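PDB 4J3G: GCN5-related N-acetyltransferase from Brucella melitensis biovar Abortus, which probably transfers an acetyl group from acetyl-coenzyme A to an amine, perhaps the N-terminal alanine of a ribosomal protein. Local coordinates for residues 40-45 / 55-60; 73-78 / 132-137; 84-89 / 117-122. All coordinates share one frame; numbering follows the deposited sequence.

Contact 1 (40-45 / 55-60); sequences IYNDAV and TLVDLE
The amide of Asn-42 grips both backbone polar atoms of one residue, Val-57. Val-57 N donates to Asn-42 OD1 at 2.9 Å, and the bond is nearly straight (170°). Asn-42 ND2 returns a bond to Val-57 O, also 2.9 Å, at 174°. Val-57 O lies almost exactly in the amide plane. Together the two bonds fix the rotation of the amide. The side chain turns from the helix with CG anti to its own carbonyl carbon, chi1 -81°, and OD1 also lies against CA and CB of Leu-56.

Tyr-41 reaches the loop by a water. The water lies 2.9 Å from Tyr-41 OH and donates to Thr-55 O at 2.7 Å. Tyr-41 OH is also hydrogen-bonded to Asn-53 ND2, and the ring makes a cation-pi contact with Arg-62. Thr-55 OG1 is hydrogen-bonded to Glu-98 OE1 of the second subunit.

Apolar atoms fill in around these bonds. Val-57 CG2 meets Tyr-41 CE2 at 3.7 Å, and the two side chains cross at about a right angle. Val-45 CG2 sits over one face of the Tyr-41 ring, toward its rim. Val-45 CG1 packs against Thr-55 N at 3.7 Å. Past Val-57, Asp-58 is the N-cap of helix 59-72 and its OD1 accepts from Asn-61 N.

The contact pins the connection between helices 34-47 and 59-72. These are the two helices that follow the first strand in the GNAT acetyltransferase fold, a region that often borders the acceptor site in this family.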
ATOM      1  N   ILE A  40     -20.593   5.645 -11.719  1.00 18.14           N
ATOM      2  CA  ILE A  40     -19.956   6.478 -10.695  1.00 18.39           C
ATOM      3  C   ILE A  40     -18.447   6.264 -10.741  1.00 17.15           C
ATOM      4  O   ILE A  40     -17.676   7.203 -10.740  1.00 17.12           O
ATOM      5  CB  ILE A  40     -20.544   6.163  -9.304  1.00 18.64           C
ATOM      6  CG1 ILE A  40     -22.012   6.608  -9.275  1.00 20.98           C
ATOM      7  CG2 ILE A  40     -19.749   6.844  -8.162  1.00 18.73           C
ATOM      8  CD1 ILE A  40     -22.809   5.921  -8.177  1.00 21.46           C
ATOM      9  N   TYR A  41     -18.036   5.017 -10.822  1.00 17.42           N
ATOM     10  CA  TYR A  41     -16.626   4.716 -10.906  1.00 15.81           C
ATOM     11  C   TYR A  41     -15.959   5.321 -12.157  1.00 15.47           C
ATOM     12  O   TYR A  41     -14.951   6.037 -12.051  1.00 14.68           O
ATOM     13  CB  TYR A  41     -16.423   3.250 -10.896  1.00 16.40           C
ATOM     14  CG  TYR A  41     -14.972   2.839 -11.024  1.00 16.52           C
ATOM     15  CD1 TYR A  41     -14.157   2.765  -9.922  1.00 17.36           C
ATOM     16  CD2 TYR A  41     -14.420   2.556 -12.263  1.00 16.15           C
ATOM     17  CE1 TYR A  41     -12.812   2.382 -10.043  1.00 17.49           C
ATOM     18  CE2 TYR A  41     -13.084   2.169 -12.390  1.00 16.19           C
ATOM     19  CZ  TYR A  41     -12.295   2.083 -11.268  1.00 17.95           C
ATOM     20  OH  TYR A  41     -10.948   1.787 -11.414  1.00 19.23           O
ATOM     21  N   ASN A  42     -16.526   5.096 -13.351  1.00 14.28           N
ATOM     22  CA  ASN A  42     -15.943   5.716 -14.549  1.00 14.83           C
ATOM     23  C   ASN A  42     -15.956   7.267 -14.554  1.00 15.38           C
ATOM     24  O   ASN A  42     -15.041   7.892 -15.101  1.00 14.55           O
ATOM     25  CB  ASN A  42     -16.612   5.184 -15.823  1.00 15.00           C
ATOM     26  CG  ASN A  42     -16.075   3.824 -16.275  1.00 14.98           C
ATOM     27  OD1 ASN A  42     -14.937   3.420 -15.981  1.00 14.45           O
ATOM     28  ND2 ASN A  42     -16.881   3.146 -17.067  1.00 15.40           N
ATOM     29  N   ASP A  43     -16.982   7.857 -13.949  1.00 16.73           N
ATOM     30  CA  ASP A  43     -17.052   9.301 -13.756  1.00 19.86           C
ATOM     31  C   ASP A  43     -15.850   9.760 -12.934  1.00 18.91           C
ATOM     32  O   ASP A  43     -15.163  10.674 -13.351  1.00 18.94           O
ATOM     33  CB  ASP A  43     -18.345   9.687 -13.043  1.00 22.87           C
ATOM     34  CG  ASP A  43     -18.757  11.164 -13.277  1.00 27.97           C
ATOM     35  OD1 ASP A  43     -17.910  12.073 -13.452  1.00 32.58           O
ATOM     36  OD2 ASP A  43     -19.981  11.396 -13.319  1.00 36.34           O
ATOM     37  N   ALA A  44     -15.597   9.079 -11.813  1.00 18.22           N
ATOM     38  CA  ALA A  44     -14.401   9.392 -10.963  1.00 17.93           C
ATOM     39  C   ALA A  44     -13.086   9.218 -11.736  1.00 17.83           C
ATOM     40  O   ALA A  44     -12.155  10.057 -11.618  1.00 18.56           O
ATOM     41  CB  ALA A  44     -14.390   8.564  -9.711  1.00 18.96           C
ATOM     42  N   VAL A  45     -12.997   8.152 -12.524  1.00 15.73           N
ATOM     43  CA  VAL A  45     -11.801   7.905 -13.344  1.00 16.05           C
ATOM     44  C   VAL A  45     -11.537   9.037 -14.354  1.00 17.08           C
ATOM     45  O   VAL A  45     -10.384   9.499 -14.534  1.00 16.33           O
ATOM     46  CB  VAL A  45     -11.930   6.562 -14.069  1.00 15.65           C
ATOM     47  CG1 VAL A  45     -10.827   6.380 -15.088  1.00 16.26           C
ATOM     48  CG2 VAL A  45     -11.902   5.450 -13.049  1.00 16.24           C
ATOM     49  N   THR A  55      -8.012   4.566 -16.737  1.00 19.69           N
ATOM     50  CA  THR A  55      -8.571   3.644 -17.705  1.00 19.56           C
ATOM     51  C   THR A  55     -10.014   3.342 -17.381  1.00 18.49           C
ATOM     52  O   THR A  55     -10.322   2.870 -16.302  1.00 19.12           O
ATOM     53  CB  THR A  55      -7.781   2.337 -17.722  1.00 20.68           C
ATOM     54  OG1 THR A  55      -6.431   2.618 -18.084  1.00 21.41           O
ATOM     55  CG2 THR A  55      -8.369   1.352 -18.754  1.00 21.43           C
ATOM     56  N   LEU A  56     -10.917   3.603 -18.328  1.00 17.57           N
ATOM     57  CA  LEU A  56     -12.341   3.258 -18.139  1.00 16.61           C
ATOM     58  C   LEU A  56     -12.523   1.746 -18.131  1.00 16.49           C
ATOM     59  O   LEU A  56     -11.830   1.011 -18.857  1.00 16.76           O
ATOM     60  CB  LEU A  56     -13.209   3.839 -19.272  1.00 17.88           C
ATOM     61  CG  LEU A  56     -13.559   5.325 -19.183  1.00 19.90           C
ATOM     62  CD1 LEU A  56     -12.301   6.167 -19.232  1.00 19.69           C
ATOM     63  CD2 LEU A  56     -14.546   5.731 -20.263  1.00 20.44           C
ATOM     64  N   VAL A  57     -13.500   1.293 -17.361  1.00 16.01           N
ATOM     65  CA  VAL A  57     -13.814  -0.143 -17.266  1.00 16.75           C
ATOM     66  C   VAL A  57     -15.240  -0.420 -17.731  1.00 17.05           C
ATOM     67  O   VAL A  57     -16.028   0.504 -18.007  1.00 15.90           O
ATOM     68  CB  VAL A  57     -13.571  -0.723 -15.833  1.00 16.47           C
ATOM     69  CG1 VAL A  57     -12.136  -0.493 -15.384  1.00 16.46           C
ATOM     70  CG2 VAL A  57     -14.549  -0.153 -14.823  1.00 16.45           C
ATOM     71  N   ASP A  58     -15.562  -1.707 -17.828  1.00 18.73           N
ATOM     72  CA  ASP A  58     -16.860  -2.162 -18.295  1.00 19.26           C
ATOM     73  C   ASP A  58     -17.618  -2.880 -17.193  1.00 19.37           C
ATOM     74  O   ASP A  58     -17.103  -3.078 -16.073  1.00 17.92           O
ATOM     75  CB  ASP A  58     -16.716  -3.024 -19.561  1.00 20.56           C
ATOM     76  CG  ASP A  58     -15.857  -4.264 -19.362  1.00 22.79           C
ATOM     77  OD1 ASP A  58     -15.596  -4.697 -18.228  1.00 22.20           O
ATOM     78  OD2 ASP A  58     -15.480  -4.871 -20.372  1.00 26.92           O
ATOM     79  N   LEU A  59     -18.868  -3.218 -17.491  1.00 20.53           N
ATOM     80  CA  LEU A  59     -19.748  -3.777 -16.505  1.00 22.17           C
ATOM     81  C   LEU A  59     -19.146  -5.053 -15.895  1.00 23.13           C
ATOM     82  O   LEU A  59     -19.196  -5.234 -14.656  1.00 22.10           O
ATOM     83  CB  LEU A  59     -21.117  -4.056 -17.119  1.00 23.28           C
ATOM     84  CG  LEU A  59     -22.230  -4.277 -16.104  1.00 24.56           C
ATOM     85  CD1 LEU A  59     -22.545  -3.019 -15.304  1.00 24.63           C
ATOM     86  CD2 LEU A  59     -23.489  -4.734 -16.855  1.00 25.34           C
ATOM     87  N   GLU A  60     -18.516  -5.877 -16.743  1.00 21.94           N
ATOM     88  CA  GLU A  60     -17.950  -7.155 -16.302  1.00 25.75           C
ATOM     89  C   GLU A  60     -16.856  -6.927 -15.264  1.00 23.17           C
ATOM     90  O   GLU A  60     -16.746  -7.688 -14.324  1.00 23.03           O
ATOM     91  CB  GLU A  60     -17.407  -7.963 -17.505  1.00 28.95           C
ATOM     92  CG  GLU A  60     -16.683  -9.283 -17.175  1.00 33.70           C
ATOM     93  CD  GLU A  60     -17.492 -10.272 -16.304  1.00 38.94           C
ATOM     94  OE1 GLU A  60     -18.740 -10.341 -16.423  1.00 41.95           O
ATOM     95  OE2 GLU A  60     -16.864 -11.004 -15.490  1.00 44.85           O
TER
HETATM   96  O   HOH W   1      -9.598   1.797 -13.928  1.00 25.27           O

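Contact 2 (73-78 / 132-137); sequences GFPVLV and RERKVH
Arg-134 lies along Pro-75 and ends on the carbonyl of Gly-73. Its CB points toward segment 73-78. With CG anti to the carbonyl carbon (chi1 -71°), the chain runs out extended from CG to NE. CD is the first atom to meet the other segment, 4.0 Å from Pro-75 CD. NE passes Pro-75 CD and forms a salt bridge with Glu-130, one turn back on helix 119-133. Pro-75 CB lies over the centre of the guanidinium, 4.2 Å from Arg-134 CZ, and Pro-75 CD also lies over a face. The two side chains run past each other in opposite directions. NH1 then donates to Gly-73 O at 3.0 Å. This bond is bent (145°). Gly-73 O is close to the guanidinium plane, but NH1 stands above the carbonyl plane and is not on a lone pair. NH2 is also hydrogen-bonded, to a residue adjoining the segments.

Each segment carries a helix end. Gly-73 closes helix 59-72 and Lys-135 closes helix 119-133, each in a Schellman motif with positive phi. Tyr-91 of strand 84-93 also touches Pro-75 and Arg-134.

The chemistry is that of an exposed arginine with three kinds of partner: a carboxylate, a backbone carbonyl and an apolar ring. Glu-130 probably offsets part of its charge, and an arginine beside the C-terminal end of helix 59-72 would be mildly favourable.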
ATOM      1  N   GLY A  73     -15.441 -11.008   2.245  1.00 21.64           N
ATOM      2  CA  GLY A  73     -16.018 -10.516   3.471  1.00 21.47           C
ATOM      3  C   GLY A  73     -15.977  -9.015   3.654  1.00 20.49           C
ATOM      4  O   GLY A  73     -16.096  -8.508   4.784  1.00 20.11           O
ATOM      5  N   PHE A  74     -15.834  -8.293   2.559  1.00 19.31           N
ATOM      6  CA  PHE A  74     -15.712  -6.855   2.611  1.00 18.45           C
ATOM      7  C   PHE A  74     -17.002  -6.203   2.118  1.00 17.87           C
ATOM      8  O   PHE A  74     -17.473  -6.517   1.020  1.00 18.01           O
ATOM      9  CB  PHE A  74     -14.517  -6.410   1.768  1.00 18.46           C
ATOM     10  CG  PHE A  74     -13.195  -6.972   2.236  1.00 18.70           C
ATOM     11  CD1 PHE A  74     -12.831  -6.901   3.582  1.00 22.28           C
ATOM     12  CD2 PHE A  74     -12.345  -7.586   1.354  1.00 20.13           C
ATOM     13  CE1 PHE A  74     -11.602  -7.428   4.030  1.00 23.24           C
ATOM     14  CE2 PHE A  74     -11.121  -8.098   1.767  1.00 21.08           C
ATOM     15  CZ  PHE A  74     -10.734  -8.011   3.096  1.00 21.25           C
ATOM     16  N   PRO A  75     -17.581  -5.310   2.928  1.00 17.31           N
ATOM     17  CA  PRO A  75     -18.850  -4.643   2.599  1.00 17.19           C
ATOM     18  C   PRO A  75     -18.743  -3.708   1.405  1.00 16.96           C
ATOM     19  O   PRO A  75     -17.680  -3.081   1.186  1.00 15.38           O
ATOM     20  CB  PRO A  75     -19.130  -3.778   3.815  1.00 17.89           C
ATOM     21  CG  PRO A  75     -17.855  -3.643   4.510  1.00 18.15           C
ATOM     22  CD  PRO A  75     -17.050  -4.857   4.224  1.00 17.53           C
ATOM     23  N   VAL A  76     -19.794  -3.691   0.610  1.00 16.64           N
ATOM     24  CA  VAL A  76     -20.022  -2.612  -0.339  1.00 17.17           C
ATOM     25  C   VAL A  76     -21.385  -1.973  -0.048  1.00 18.10           C
ATOM     26  O   VAL A  76     -22.402  -2.613  -0.171  1.00 19.07           O
ATOM     27  CB  VAL A  76     -19.979  -3.064  -1.811  1.00 16.79           C
ATOM     28  CG1 VAL A  76     -20.116  -1.836  -2.683  1.00 16.43           C
ATOM     29  CG2 VAL A  76     -18.692  -3.818  -2.148  1.00 15.98           C
ATOM     30  N   LEU A  77     -21.372  -0.692   0.316  1.00 19.16           N
ATOM     31  CA  LEU A  77     -22.567   0.052   0.637  1.00 20.18           C
ATOM     32  C   LEU A  77     -22.944   0.982  -0.519  1.00 20.93           C
ATOM     33  O   LEU A  77     -22.053   1.604  -1.181  1.00 19.77           O
ATOM     34  CB  LEU A  77     -22.365   0.893   1.893  1.00 20.07           C
ATOM     35  CG  LEU A  77     -21.921   0.087   3.105  1.00 21.78           C
ATOM     36  CD1 LEU A  77     -21.778   1.010   4.301  1.00 22.19           C
ATOM     37  CD2 LEU A  77     -22.876  -1.066   3.383  1.00 22.71           C
ATOM     38  N   VAL A  78     -24.256   1.149  -0.733  1.00 20.55           N
ATOM     39  CA  VAL A  78     -24.725   2.170  -1.653  1.00 20.63           C
ATOM     40  C   VAL A  78     -25.642   3.165  -0.949  1.00 21.49           C
ATOM     41  O   VAL A  78     -26.320   2.824   0.031  1.00 21.90           O
ATOM     42  CB  VAL A  78     -25.451   1.573  -2.880  1.00 22.30           C
ATOM     43  CG1 VAL A  78     -24.508   0.711  -3.690  1.00 22.04           C
ATOM     44  CG2 VAL A  78     -26.660   0.756  -2.468  1.00 23.85           C
ATOM     45  N   ARG A 132     -16.378  -1.698  12.272  1.00 18.99           N
ATOM     46  CA  ARG A 132     -16.372  -1.947  13.718  1.00 21.80           C
ATOM     47  C   ARG A 132     -16.963  -3.327  14.020  1.00 22.22           C
ATOM     48  O   ARG A 132     -16.405  -4.118  14.815  1.00 21.05           O
ATOM     49  CB  ARG A 132     -17.231  -0.878  14.399  1.00 26.01           C
ATOM     50  CG  ARG A 132     -16.738  -0.322  15.692  1.00 32.60           C
ATOM     51  CD  ARG A 132     -17.524   0.968  16.034  1.00 37.19           C
ATOM     52  NE  ARG A 132     -16.586   2.070  16.217  1.00 39.57           N
ATOM     53  CZ  ARG A 132     -16.838   3.354  16.005  1.00 41.79           C
ATOM     54  NH1 ARG A 132     -18.041   3.778  15.610  1.00 44.50           N
ATOM     55  NH2 ARG A 132     -15.860   4.233  16.214  1.00 43.48           N
ATOM     56  N   GLU A 133     -18.109  -3.594  13.393  1.00 22.81           N
ATOM     57  CA  GLU A 133     -18.841  -4.828  13.583  1.00 25.76           C
ATOM     58  C   GLU A 133     -18.011  -6.010  13.147  1.00 24.39           C
ATOM     59  O   GLU A 133     -18.063  -7.051  13.766  1.00 23.19           O
ATOM     60  CB  GLU A 133     -20.079  -4.804  12.725  1.00 29.75           C
ATOM     61  CG  GLU A 133     -21.109  -5.836  13.095  1.00 33.67           C
ATOM     62  CD  GLU A 133     -22.491  -5.388  12.689  1.00 39.11           C
ATOM     63  OE1 GLU A 133     -23.208  -4.809  13.545  1.00 42.22           O
ATOM     64  OE2 GLU A 133     -22.838  -5.548  11.499  1.00 42.66           O
ATOM     65  N   ARG A 134     -17.260  -5.814  12.063  1.00 22.10           N
ATOM     66  CA  ARG A 134     -16.451  -6.846  11.440  1.00 22.51           C
ATOM     67  C   ARG A 134     -15.041  -6.933  12.032  1.00 22.65           C
ATOM     68  O   ARG A 134     -14.234  -7.716  11.558  1.00 22.85           O
ATOM     69  CB  ARG A 134     -16.414  -6.649   9.901  1.00 23.99           C
ATOM     70  CG  ARG A 134     -17.732  -6.975   9.242  1.00 24.50           C
ATOM     71  CD  ARG A 134     -17.818  -6.564   7.788  1.00 26.11           C
ATOM     72  NE  ARG A 134     -19.218  -6.513   7.357  1.00 25.81           N
ATOM     73  CZ  ARG A 134     -19.721  -7.117   6.286  1.00 26.94           C
ATOM     74  NH1 ARG A 134     -18.964  -7.852   5.456  1.00 26.25           N
ATOM     75  NH2 ARG A 134     -21.015  -6.968   6.023  1.00 29.34           N
ATOM     76  N   LYS A 135     -14.782  -6.180  13.111  1.00 20.83           N
ATOM     77  CA  LYS A 135     -13.529  -6.264  13.899  1.00 21.77           C
ATOM     78  C   LYS A 135     -12.314  -5.796  13.139  1.00 19.06           C
ATOM     79  O   LYS A 135     -11.193  -6.211  13.449  1.00 20.06           O
ATOM     80  CB  LYS A 135     -13.238  -7.683  14.432  1.00 24.28           C
ATOM     81  CG  LYS A 135     -14.401  -8.401  15.095  1.00 27.31           C
ATOM     82  CD  LYS A 135     -15.084  -7.559  16.154  1.00 30.59           C
ATOM     83  CE  LYS A 135     -14.386  -7.631  17.486  1.00 33.90           C
ATOM     84  NZ  LYS A 135     -15.216  -6.908  18.488  1.00 35.44           N
ATOM     85  N   VAL A 136     -12.503  -4.873  12.209  1.00 17.40           N
ATOM     86  CA  VAL A 136     -11.370  -4.099  11.668  1.00 16.12           C
ATOM     87  C   VAL A 136     -10.728  -3.312  12.791  1.00 15.85           C
ATOM     88  O   VAL A 136     -11.423  -2.744  13.611  1.00 16.72           O
ATOM     89  CB  VAL A 136     -11.810  -3.143  10.559  1.00 15.14           C
ATOM     90  CG1 VAL A 136     -10.633  -2.306  10.049  1.00 14.81           C
ATOM     91  CG2 VAL A 136     -12.473  -3.924   9.407  1.00 15.38           C
ATOM     92  N   HIS A 137      -9.401  -3.298  12.848  1.00 14.67           N
ATOM     93  CA  HIS A 137      -8.712  -2.505  13.845  1.00 14.91           C
ATOM     94  C   HIS A 137      -8.423  -1.107  13.378  1.00 14.69           C
ATOM     95  O   HIS A 137      -8.558  -0.139  14.147  1.00 15.30           O
ATOM     96  CB  HIS A 137      -7.396  -3.199  14.285  1.00 14.93           C
ATOM     97  CG  HIS A 137      -6.729  -2.540  15.449  1.00 15.50           C
ATOM     98  ND1 HIS A 137      -7.335  -2.421  16.688  1.00 16.43           N
ATOM     99  CD2 HIS A 137      -5.557  -1.886  15.543  1.00 15.31           C
ATOM    100  CE1 HIS A 137      -6.550  -1.734  17.494  1.00 16.58           C
ATOM    101  NE2 HIS A 137      -5.452  -1.419  16.835  1.00 16.07           N
TER

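Contact 3 (84-89 / 117-122); sequences QVVGYA and GGIGRT. With SO4 (sulfate ion), chain E.
Val-86 and Ile-119 meet through aliphatic groups alone, with no ring or side-chain amide between them. The flat groups lie near this meeting but not in it. The carbonyl of Gly-118 is one: Thr-122 OG1 (2.9 Å to Gly-118 O) and Thr-122 N (3.2 Å to Gly-118 O) approach it from opposite faces of its plane. The CB of Tyr-88 points away from segment 117-122, and its ring meets that of Tyr-109 with the planes at about 35°.

In the contact itself, Ile-119 CD1 is 3.6 Å from Val-86 CG2 and 3.8 Å from Val-86 CB. The side chains cross at about a right angle. Ile-119 CG1 stands anti to the carbonyl carbon: chi1 -62° sets CG1 toward the valine, the extended chi2 carries CD1 on to it, and CG2 is left to face the next residue. That residue is Gly-87, whose CA is 4.4 Å from Ile-119 CG2. With no side chain there, the helix start can settle closely on the strand. Ala-79, Arg-81, Ala-114 and Val-110 also touch Ile-119.

Gly-118 is the N-cap of helix 119-133 and has positive phi. Just past it, Gly-120 N donates to sulfate O2 at 2.9 Å (154°). Gly-116 N and Arg-115 NE bind the same ion, which probably came from the crystallisation liquor. A glycine-rich turn at a helix start, holding an anion with its backbone N-H groups, is characteristic of the pyrophosphate-binding loop of GNAT enzymes (the Q/R-x-x-G-x-G/A motif). The sulfate probably marks where the coenzyme A pyrophosphate would bind.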
ATOM      1  N   GLN A  84     -32.653   6.476  -6.837  1.00 35.75           N
ATOM      2  CA  GLN A  84     -31.397   6.351  -7.634  1.00 32.30           C
ATOM      3  C   GLN A  84     -30.209   6.131  -6.704  1.00 30.44           C
ATOM      4  O   GLN A  84     -30.150   6.698  -5.625  1.00 29.88           O
ATOM      5  CB  GLN A  84     -31.135   7.625  -8.466  1.00 32.21           C
ATOM      6  N   VAL A  85     -29.265   5.310  -7.129  1.00 28.31           N
ATOM      7  CA  VAL A  85     -27.958   5.263  -6.445  1.00 25.70           C
ATOM      8  C   VAL A  85     -27.154   6.539  -6.722  1.00 24.52           C
ATOM      9  O   VAL A  85     -26.939   6.904  -7.891  1.00 24.74           O
ATOM     10  CB  VAL A  85     -27.194   3.999  -6.830  1.00 25.00           C
ATOM     11  CG1 VAL A  85     -25.787   4.000  -6.246  1.00 23.21           C
ATOM     12  CG2 VAL A  85     -27.971   2.785  -6.340  1.00 26.26           C
ATOM     13  N   VAL A  86     -26.760   7.233  -5.639  1.00 23.16           N
ATOM     14  CA  VAL A  86     -26.052   8.528  -5.734  1.00 23.25           C
ATOM     15  C   VAL A  86     -24.654   8.465  -5.154  1.00 21.67           C
ATOM     16  O   VAL A  86     -23.868   9.434  -5.281  1.00 23.24           O
ATOM     17  CB  VAL A  86     -26.848   9.705  -5.112  1.00 24.13           C
ATOM     18  CG1 VAL A  86     -28.033  10.066  -6.004  1.00 25.31           C
ATOM     19  CG2 VAL A  86     -27.350   9.385  -3.701  1.00 24.49           C
ATOM     20  N   GLY A  87     -24.300   7.309  -4.609  1.00 19.37           N
ATOM     21  CA  GLY A  87     -22.906   7.068  -4.195  1.00 17.73           C
ATOM     22  C   GLY A  87     -22.689   5.661  -3.708  1.00 17.49           C
ATOM     23  O   GLY A  87     -23.630   4.957  -3.407  1.00 18.15           O
ATOM     24  N   TYR A  88     -21.422   5.258  -3.553  1.00 17.21           N
ATOM     25  CA  TYR A  88     -21.135   3.998  -2.895  1.00 17.00           C
ATOM     26  C   TYR A  88     -19.824   4.056  -2.094  1.00 15.81           C
ATOM     27  O   TYR A  88     -18.985   4.943  -2.282  1.00 16.43           O
ATOM     28  CB  TYR A  88     -21.099   2.828  -3.893  1.00 16.87           C
ATOM     29  CG  TYR A  88     -19.886   2.768  -4.826  1.00 17.35           C
ATOM     30  CD1 TYR A  88     -19.870   3.453  -6.042  1.00 18.44           C
ATOM     31  CD2 TYR A  88     -18.782   1.955  -4.521  1.00 18.23           C
ATOM     32  CE1 TYR A  88     -18.775   3.348  -6.912  1.00 18.93           C
ATOM     33  CE2 TYR A  88     -17.680   1.858  -5.380  1.00 18.28           C
ATOM     34  CZ  TYR A  88     -17.695   2.547  -6.584  1.00 19.06           C
ATOM     35  OH  TYR A  88     -16.623   2.444  -7.463  1.00 19.56           O
ATOM     36  N   ALA A  89     -19.649   3.073  -1.222  1.00 15.19           N
ATOM     37  CA  ALA A  89     -18.426   3.006  -0.389  1.00 15.05           C
ATOM     38  C   ALA A  89     -18.024   1.582  -0.127  1.00 13.89           C
ATOM     39  O   ALA A  89     -18.872   0.665  -0.007  1.00 14.57           O
ATOM     40  CB  ALA A  89     -18.614   3.728   0.960  1.00 15.48           C
ATOM     41  N   GLY A 117     -23.679  17.401  -0.846  1.00 25.81           N
ATOM     42  CA  GLY A 117     -25.035  17.163  -0.339  1.00 26.80           C
ATOM     43  C   GLY A 117     -25.087  16.234   0.862  1.00 26.72           C
ATOM     44  O   GLY A 117     -26.174  15.839   1.268  1.00 28.87           O
ATOM     45  N   GLY A 118     -23.928  15.867   1.418  1.00 25.75           N
ATOM     46  CA  GLY A 118     -23.870  15.077   2.664  1.00 25.43           C
ATOM     47  C   GLY A 118     -23.793  13.570   2.456  1.00 25.30           C
ATOM     48  O   GLY A 118     -23.739  12.802   3.419  1.00 25.99           O
ATOM     49  N   ILE A 119     -23.744  13.159   1.193  1.00 23.90           N
ATOM     50  CA  ILE A 119     -23.757  11.740   0.838  1.00 22.76           C
ATOM     51  C   ILE A 119     -22.491  11.037   1.304  1.00 20.91           C
ATOM     52  O   ILE A 119     -22.576   9.966   1.929  1.00 20.65           O
ATOM     53  CB  ILE A 119     -23.889  11.533  -0.681  1.00 21.85           C
ATOM     54  CG1 ILE A 119     -25.239  12.128  -1.188  1.00 22.90           C
ATOM     55  CG2 ILE A 119     -23.759  10.040  -1.029  1.00 21.66           C
ATOM     56  CD1 ILE A 119     -25.330  12.234  -2.699  1.00 22.44           C
ATOM     57  N   GLY A 120     -21.327  11.606   0.975  1.00 20.48           N
ATOM     58  CA  GLY A 120     -20.045  10.990   1.334  1.00 19.39           C
ATOM     59  C   GLY A 120     -19.910  10.797   2.849  1.00 20.09           C
ATOM     60  O   GLY A 120     -19.432   9.786   3.319  1.00 18.43           O
ATOM     61  N   ARG A 121     -20.323  11.799   3.608  1.00 21.72           N
ATOM     62  CA  ARG A 121     -20.210  11.737   5.051  1.00 22.60           C
ATOM     63  C   ARG A 121     -21.133  10.646   5.629  1.00 21.64           C
ATOM     64  O   ARG A 121     -20.703   9.861   6.469  1.00 21.90           O
ATOM     65  CB  ARG A 121     -20.525  13.098   5.674  1.00 26.20           C
ATOM     66  CG  ARG A 121     -20.048  13.207   7.119  1.00 29.53           C
ATOM     67  CD  ARG A 121     -20.227  14.606   7.733  1.00 33.00           C
ATOM     68  NE  ARG A 121     -20.209  14.507   9.193  1.00 35.87           N
ATOM     69  CZ  ARG A 121     -19.854  15.470  10.037  1.00 43.34           C
ATOM     70  NH1 ARG A 121     -19.471  16.689   9.592  1.00 46.66           N
ATOM     71  NH2 ARG A 121     -19.899  15.216  11.346  1.00 42.34           N
ATOM     72  N   THR A 122     -22.334  10.512   5.087  1.00 21.66           N
ATOM     73  CA  THR A 122     -23.289   9.476   5.535  1.00 21.60           C
ATOM     74  C   THR A 122     -22.773   8.041   5.201  1.00 20.92           C
ATOM     75  O   THR A 122     -22.903   7.095   5.993  1.00 21.21           O
ATOM     76  CB  THR A 122     -24.659   9.657   4.840  1.00 23.28           C
ATOM     77  OG1 THR A 122     -25.193  10.975   5.126  1.00 24.39           O
ATOM     78  CG2 THR A 122     -25.665   8.618   5.302  1.00 23.20           C
TER
HETATM   79  S   SO4 E 201     -19.446  14.976  -0.809  1.00 23.88           S
HETATM   80  O1  SO4 E 201     -19.267  16.247  -0.039  1.00 28.29           O
HETATM   81  O2  SO4 E 201     -20.530  14.165  -0.163  1.00 24.61           O
HETATM   82  O3  SO4 E 201     -19.948  15.390  -2.147  1.00 23.05           O
HETATM   83  O4  SO4 E 201     -18.151  14.246  -0.896  1.00 23.88           O

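How the contacts relate
The centre of contact 3 is about 17 Å from those of contacts 1 and 2, and it touches both. Toward contact 1, Tyr-41 CD1 packs against Tyr-88 OH at 3.5 Å, and Ile-40 packs against Tyr-88, Val-85 and Gly-87. Toward contact 2, strands 76-81 and 84-93 pair in the sheet, with a probable hydrogen bond from Ala-89 N to Leu-77 O of 2.8 Å. Contacts 2 and 3 share opposite ends of helix 119-133. Contacts 1 and 2 do not touch: their centres are about 23 Å apart and nearest atoms about 7 Å, and helix 59-72 runs between them. The sulfate of contact 3 probably marks the coenzyme A end of the site.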